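Pentafunctional AROM polypeptide (Schizosaccharomyces pombe, PDB 5SWV) probably catalyses five consecutive steps of the shikimate pathway, its last two domains being a type I dehydroquinate dehydratase and a shikimate dehydrogenase. Local coordinates at residues Q238-R243 with L277-T282. Residues are numbered along the deposited sequence; the frame is centred on the assembly and turned at random.
Sequences QLNEAR and LGLPHT
Asn240 meets the chain turn at Leu277 and Gly278, where the type I dehydroquinase TIM barrel touches the substrate-binding domain of the shikimate dehydrogenase. Asn240 lies on helix 236-245. Its partners lie at the junction after helix 266-277, where the chain turns toward strand 282-285. Gly278 has positive phi and is the first residue to leave the helical conformation.

The CB of Asn240 is directed at the turn. It faces the carbonyl oxygens of Leu277 and Gly278, with Gly278 O at 3.6 Å. The next atom, CG, is anti to the carbonyl carbon (chi1 -69°), which places it 3.9 Å from a methyl, Leu279 CD2. The two side chains cross at a slant. Beyond CG, the amide nitrogen ND2 forms the tip that reaches the turn.

Beside Asn240, Glu241 CG lies against Gly278 CA at 3.7 Å; the Glu241 chain beyond CG is extended. Met518 touches both Asn240 and Leu279, and Phe512 of helix 500-516 packs on Leu277 and Leu279.

At the tip, Asn240 ND2 donates to Leu277 O at 2.6 Å, which joins helix 236-245 to the chain leaving helix 266-277. The bond is nearly straight, with an N-H...O angle of 163°. The donor lies in the carbonyl plane of Leu277, and the acceptor oxygen lies close to the Asn240 amide plane.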
loop_
_atom_site.group_PDB
_atom_site.type_symbol
_atom_site.label_atom_id
_atom_site.label_comp_id
_atom_site.label_asym_id
_atom_site.label_seq_id
_atom_site.Cartn_x
_atom_site.Cartn_y
_atom_site.Cartn_z
ATOM N N GLN A 238 16.572 8.042 -1.167
ATOM C CA GLN A 238 17.292 9.298 -1.183
ATOM C C GLN A 238 16.473 10.397 -0.551
ATOM O O GLN A 238 17.001 11.219 0.201
ATOM C CB GLN A 238 17.625 9.697 -2.614
ATOM C CG GLN A 238 18.665 8.820 -3.296
ATOM C CD GLN A 238 18.941 9.272 -4.728
ATOM O OE1 GLN A 238 18.045 9.336 -5.585
ATOM N NE2 GLN A 238 20.200 9.613 -4.990
ATOM N N LEU A 239 15.183 10.407 -0.870
ATOM C CA LEU A 239 14.284 11.444 -0.389
ATOM C C LEU A 239 14.202 11.446 1.118
ATOM O O LEU A 239 14.237 12.503 1.722
ATOM C CB LEU A 239 12.883 11.289 -0.980
ATOM C CG LEU A 239 11.852 12.367 -0.594
ATOM C CD1 LEU A 239 12.241 13.749 -1.097
ATOM C CD2 LEU A 239 10.469 12.001 -1.124
ATOM N N ASN A 240 14.084 10.265 1.716
ATOM C CA ASN A 240 14.068 10.149 3.177
ATOM C C ASN A 240 15.434 10.499 3.777
ATOM O O ASN A 240 15.531 11.283 4.716
ATOM C CB ASN A 240 13.668 8.741 3.601
ATOM C CG ASN A 240 12.212 8.420 3.304
ATOM O OD1 ASN A 240 11.337 9.284 3.404
ATOM N ND2 ASN A 240 11.942 7.162 2.960
ATOM N N GLU A 241 16.486 9.927 3.215
ATOM C CA GLU A 241 17.824 10.264 3.641
ATOM C C GLU A 241 18.070 11.772 3.694
ATOM O O GLU A 241 18.647 12.278 4.650
ATOM C CB GLU A 241 18.833 9.611 2.726
ATOM C CG GLU A 241 19.018 8.148 3.030
ATOM C CD GLU A 241 19.948 7.458 2.045
ATOM O OE1 GLU A 241 20.141 7.979 0.912
ATOM O OE2 GLU A 241 20.481 6.375 2.408
ATOM N N ALA A 242 17.618 12.478 2.670
ATOM C CA ALA A 242 17.768 13.924 2.612
ATOM C C ALA A 242 16.939 14.609 3.698
ATOM O O ALA A 242 17.448 15.460 4.439
ATOM C CB ALA A 242 17.362 14.437 1.243
ATOM N N ARG A 243 15.671 14.215 3.803
ATOM C CA ARG A 243 14.776 14.759 4.824
ATOM C C ARG A 243 15.265 14.540 6.251
ATOM O O ARG A 243 15.003 15.356 7.128
ATOM C CB ARG A 243 13.369 14.195 4.649
ATOM C CG ARG A 243 12.650 14.839 3.479
ATOM C CD ARG A 243 11.328 14.179 3.146
ATOM N NE ARG A 243 10.654 14.916 2.072
ATOM C CZ ARG A 243 9.546 14.529 1.441
ATOM N NH1 ARG A 243 8.927 13.388 1.759
ATOM N NH2 ARG A 243 9.047 15.297 0.473
ATOM N N LEU A 277 14.645 1.953 3.235
ATOM C CA LEU A 277 13.886 3.177 2.972
ATOM C C LEU A 277 14.573 4.475 3.386
ATOM O O LEU A 277 13.986 5.558 3.228
ATOM C CB LEU A 277 12.523 3.064 3.650
ATOM C CG LEU A 277 11.580 2.280 2.744
ATOM C CD1 LEU A 277 10.932 1.146 3.487
ATOM C CD2 LEU A 277 10.563 3.224 2.132
ATOM N N GLY A 278 15.812 4.375 3.875
ATOM C CA GLY A 278 16.618 5.549 4.189
ATOM C C GLY A 278 16.181 6.243 5.459
ATOM O O GLY A 278 16.358 7.456 5.591
ATOM N N LEU A 279 15.629 5.472 6.396
ATOM C CA LEU A 279 15.110 6.006 7.643
ATOM C C LEU A 279 16.107 5.795 8.790
ATOM O O LEU A 279 16.857 4.829 8.784
ATOM C CB LEU A 279 13.760 5.345 7.978
ATOM C CG LEU A 279 12.567 5.675 7.073
ATOM C CD1 LEU A 279 11.324 4.997 7.621
ATOM C CD2 LEU A 279 12.322 7.177 6.976
ATOM N N PRO A 280 16.092 6.677 9.803
ATOM C CA PRO A 280 17.105 6.651 10.856
ATOM C C PRO A 280 16.633 6.012 12.149
ATOM O O PRO A 280 17.180 6.318 13.199
ATOM C CB PRO A 280 17.311 8.140 11.116
ATOM C CG PRO A 280 15.914 8.688 11.014
ATOM C CD PRO A 280 15.168 7.813 10.013
ATOM N N HIS A 281 15.627 5.148 12.100
ATOM C CA HIS A 281 14.942 4.717 13.317
ATOM C C HIS A 281 15.679 3.530 13.942
ATOM O O HIS A 281 16.587 2.962 13.334
ATOM C CB HIS A 281 13.474 4.371 13.012
ATOM C CG HIS A 281 12.684 5.476 12.352
ATOM N ND1 HIS A 281 12.715 6.787 12.775
ATOM C CD2 HIS A 281 11.811 5.447 11.314
ATOM C CE1 HIS A 281 11.911 7.521 12.027
ATOM N NE2 HIS A 281 11.348 6.730 11.131
ATOM N N THR A 282 15.305 3.185 15.168
ATOM C CA THR A 282 15.740 1.928 15.788
ATOM C C THR A 282 14.529 1.136 16.254
ATOM O O THR A 282 13.488 1.728 16.529
ATOM C CB THR A 282 16.654 2.181 16.990
ATOM O OG1 THR A 282 16.012 3.078 17.901
ATOM C CG2 THR A 282 17.963 2.783 16.534
#